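Cephalosporin hydroxylase CMCI (Streptomyces clavuligerus, PDB 2BM8) probably takes part in cephamycin biosynthesis, in the hydroxylation and methylation at the 7-alpha position of cephalosporins, and carries a Rossmann-like domain related to O-methyltransferases. Local coordinates at residues R117-C122 and I132-G137. The protein carries 3 engineered substitutions. Sequence-based numbering, arbitrary orientation.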
loop_
_atom_site.group_PDB
_atom_site.type_symbol
_atom_site.label_atom_id
_atom_site.label_comp_id
_atom_site.label_asym_id
_atom_site.label_seq_id
_atom_site.Cartn_x
_atom_site.Cartn_y
_atom_site.Cartn_z
ATOM N N ARG B 117 -0.635 -40.095 -7.262
ATOM C CA ARG B 117 0.467 -40.966 -7.683
ATOM C C ARG B 117 1.149 -41.636 -6.482
ATOM O O ARG B 117 1.490 -42.822 -6.523
ATOM C CB ARG B 117 1.493 -40.150 -8.470
ATOM C CG ARG B 117 2.449 -40.984 -9.302
ATOM C CD ARG B 117 3.223 -40.172 -10.337
ATOM N NE ARG B 117 3.659 -41.013 -11.452
ATOM C CZ ARG B 117 3.629 -40.666 -12.748
ATOM N NH1 ARG B 117 3.181 -39.466 -13.140
ATOM N NH2 ARG B 117 4.056 -41.535 -13.667
ATOM N N ASP B 118 1.305 -40.852 -5.417
ATOM C CA ASP B 118 2.038 -41.221 -4.219
ATOM C C ASP B 118 1.153 -40.918 -2.977
ATOM O O ASP B 118 0.890 -39.756 -2.657
ATOM C CB ASP B 118 3.336 -40.398 -4.224
ATOM C CG ASP B 118 4.162 -40.551 -2.963
ATOM O OD1 ASP B 118 3.973 -41.533 -2.215
ATOM O OD2 ASP B 118 5.049 -39.721 -2.653
ATOM N N LEU B 119 0.673 -41.970 -2.318
ATOM C CA LEU B 119 -0.191 -41.850 -1.138
ATOM C C LEU B 119 0.572 -42.036 0.182
ATOM O O LEU B 119 -0.042 -42.031 1.253
ATOM C CB LEU B 119 -1.324 -42.888 -1.202
ATOM C CG LEU B 119 -2.394 -42.753 -2.302
ATOM C CD1 LEU B 119 -3.293 -44.008 -2.350
ATOM C CD2 LEU B 119 -3.244 -41.497 -2.123
ATOM N N SER B 120 1.894 -42.195 0.114
ATOM C CA SER B 120 2.702 -42.511 1.297
ATOM C C SER B 120 2.859 -41.366 2.312
ATOM O O SER B 120 3.392 -41.586 3.393
ATOM C CB SER B 120 4.103 -42.983 0.884
ATOM O OG SER B 120 4.930 -41.864 0.593
ATOM N N ARG B 121 2.432 -40.156 1.965
ATOM C CA ARG B 121 2.434 -39.042 2.920
ATOM C C ARG B 121 1.107 -38.886 3.681
ATOM O O ARG B 121 1.008 -38.016 4.544
ATOM C CB ARG B 121 2.783 -37.716 2.225
ATOM C CG ARG B 121 4.060 -37.739 1.364
ATOM C CD ARG B 121 3.802 -37.817 -0.147
ATOM N NE ARG B 121 4.162 -36.587 -0.864
ATOM C CZ ARG B 121 3.485 -36.056 -1.895
ATOM N NH1 ARG B 121 2.375 -36.622 -2.382
ATOM N NH2 ARG B 121 3.927 -34.933 -2.448
ATOM N N CYS B 122 0.109 -39.723 3.388
ATOM C CA CYS B 122 -1.216 -39.599 4.015
ATOM C C CYS B 122 -1.173 -39.823 5.514
ATOM O O CYS B 122 -0.745 -40.871 5.959
ATOM C CB CYS B 122 -2.248 -40.559 3.402
ATOM S SG CYS B 122 -3.962 -40.188 3.924
ATOM N N ILE B 132 -14.103 -42.213 3.162
ATOM C CA ILE B 132 -12.930 -41.682 2.468
ATOM C C ILE B 132 -12.254 -42.846 1.785
ATOM O O ILE B 132 -11.871 -43.802 2.452
ATOM C CB ILE B 132 -11.921 -41.064 3.443
ATOM C CG1 ILE B 132 -12.540 -39.885 4.182
ATOM C CG2 ILE B 132 -10.643 -40.652 2.687
ATOM C CD1 ILE B 132 -11.679 -39.340 5.316
ATOM N N THR B 133 -12.087 -42.761 0.470
ATOM C CA THR B 133 -11.470 -43.835 -0.301
ATOM C C THR B 133 -10.227 -43.296 -1.004
ATOM O O THR B 133 -10.287 -42.257 -1.644
ATOM C CB THR B 133 -12.496 -44.393 -1.334
ATOM O OG1 THR B 133 -13.672 -44.872 -0.665
ATOM C CG2 THR B 133 -11.976 -45.618 -2.013
ATOM N N LEU B 134 -9.108 -44.002 -0.889
ATOM C CA LEU B 134 -7.849 -43.588 -1.492
ATOM C C LEU B 134 -7.490 -44.456 -2.694
ATOM O O LEU B 134 -7.225 -45.636 -2.538
ATOM C CB LEU B 134 -6.732 -43.699 -0.467
ATOM C CG LEU B 134 -6.304 -42.462 0.327
ATOM C CD1 LEU B 134 -7.459 -41.569 0.681
ATOM C CD2 LEU B 134 -5.551 -42.929 1.580
ATOM N N HIS B 135 -7.461 -43.856 -3.881
ATOM C CA HIS B 135 -7.094 -44.540 -5.120
ATOM C C HIS B 135 -5.707 -44.089 -5.579
ATOM O O HIS B 135 -5.427 -42.889 -5.624
ATOM C CB HIS B 135 -8.122 -44.223 -6.212
ATOM C CG HIS B 135 -9.369 -45.045 -6.126
ATOM N ND1 HIS B 135 -10.093 -45.193 -4.963
ATOM C CD2 HIS B 135 -10.019 -45.776 -7.064
ATOM C CE1 HIS B 135 -11.130 -45.981 -5.189
ATOM N NE2 HIS B 135 -11.110 -46.347 -6.455
ATOM N N GLN B 136 -4.847 -45.046 -5.917
ATOM C CA GLN B 136 -3.530 -44.749 -6.488
ATOM C C GLN B 136 -3.623 -44.591 -8.002
ATOM O O GLN B 136 -3.825 -45.569 -8.714
ATOM C CB GLN B 136 -2.541 -45.868 -6.165
ATOM C CG GLN B 136 -1.203 -45.733 -6.874
ATOM C CD GLN B 136 -0.044 -46.003 -5.947
ATOM O OE1 GLN B 136 0.385 -45.113 -5.207
ATOM N NE2 GLN B 136 0.460 -47.232 -5.968
ATOM N N GLY B 137 -3.455 -43.366 -8.490
ATOM C CA GLY B 137 -3.619 -43.061 -9.902
ATOM C C GLY B 137 -2.418 -42.438 -10.594
ATOM O O GLY B 137 -1.288 -42.529 -10.131
#
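L119 and L134 carry the apolar part of this contact, between the loop that follows strand 111-116 and strand 132-136. Each side chain leaves its backbone toward the other segment. Two branches of L119 do the touching: CD1 lies 3.9 Å from L134 CB, and CD2 lies 4.0 Å from L134 CG. The same CD1 also rests against the strand backbone, 4.0 Å from Q136 N. C122 extends the patch: with SG anti to the backbone N (chi1 -168°), the sulfur reaches L134 CD2 at 3.9 Å. L134 is thus met by two loop residues through different atoms, and L96 of helix 94-106 touches it as well.

R117 CA approaches G137 O at 3.4 Å in a CA-H...O contact with 153° at the hydrogen, while G137 pairs through its backbone with D116, where the parallel strands end. The Q136 side chain, bent at chi2, brings its amide carbon CD to 3.6 Å from R117 O.

Within the loop, D118 OD1 accepts two bonds from S120. The backbone N, 3.2 Å away, comes from above the carboxylate plane and closes an Asx turn; S120 OG donates to D118 OD1 on its syn lone pair, the side of the other oxygen. A type I turn follows from L119 to C122, with C122 N bonded to L119 O, and it brings both apolar side chains to the strand.

Strand 132-136 is an outermost strand of the Rossmann-like sheet within this chain, and this loop belongs to the connection leading into it. The chemistry implies that the C-terminal half of the loop joins the strand through apolar contacts of L119 and C122 with L134, whereas the R117 end meets it through backbone and Q136.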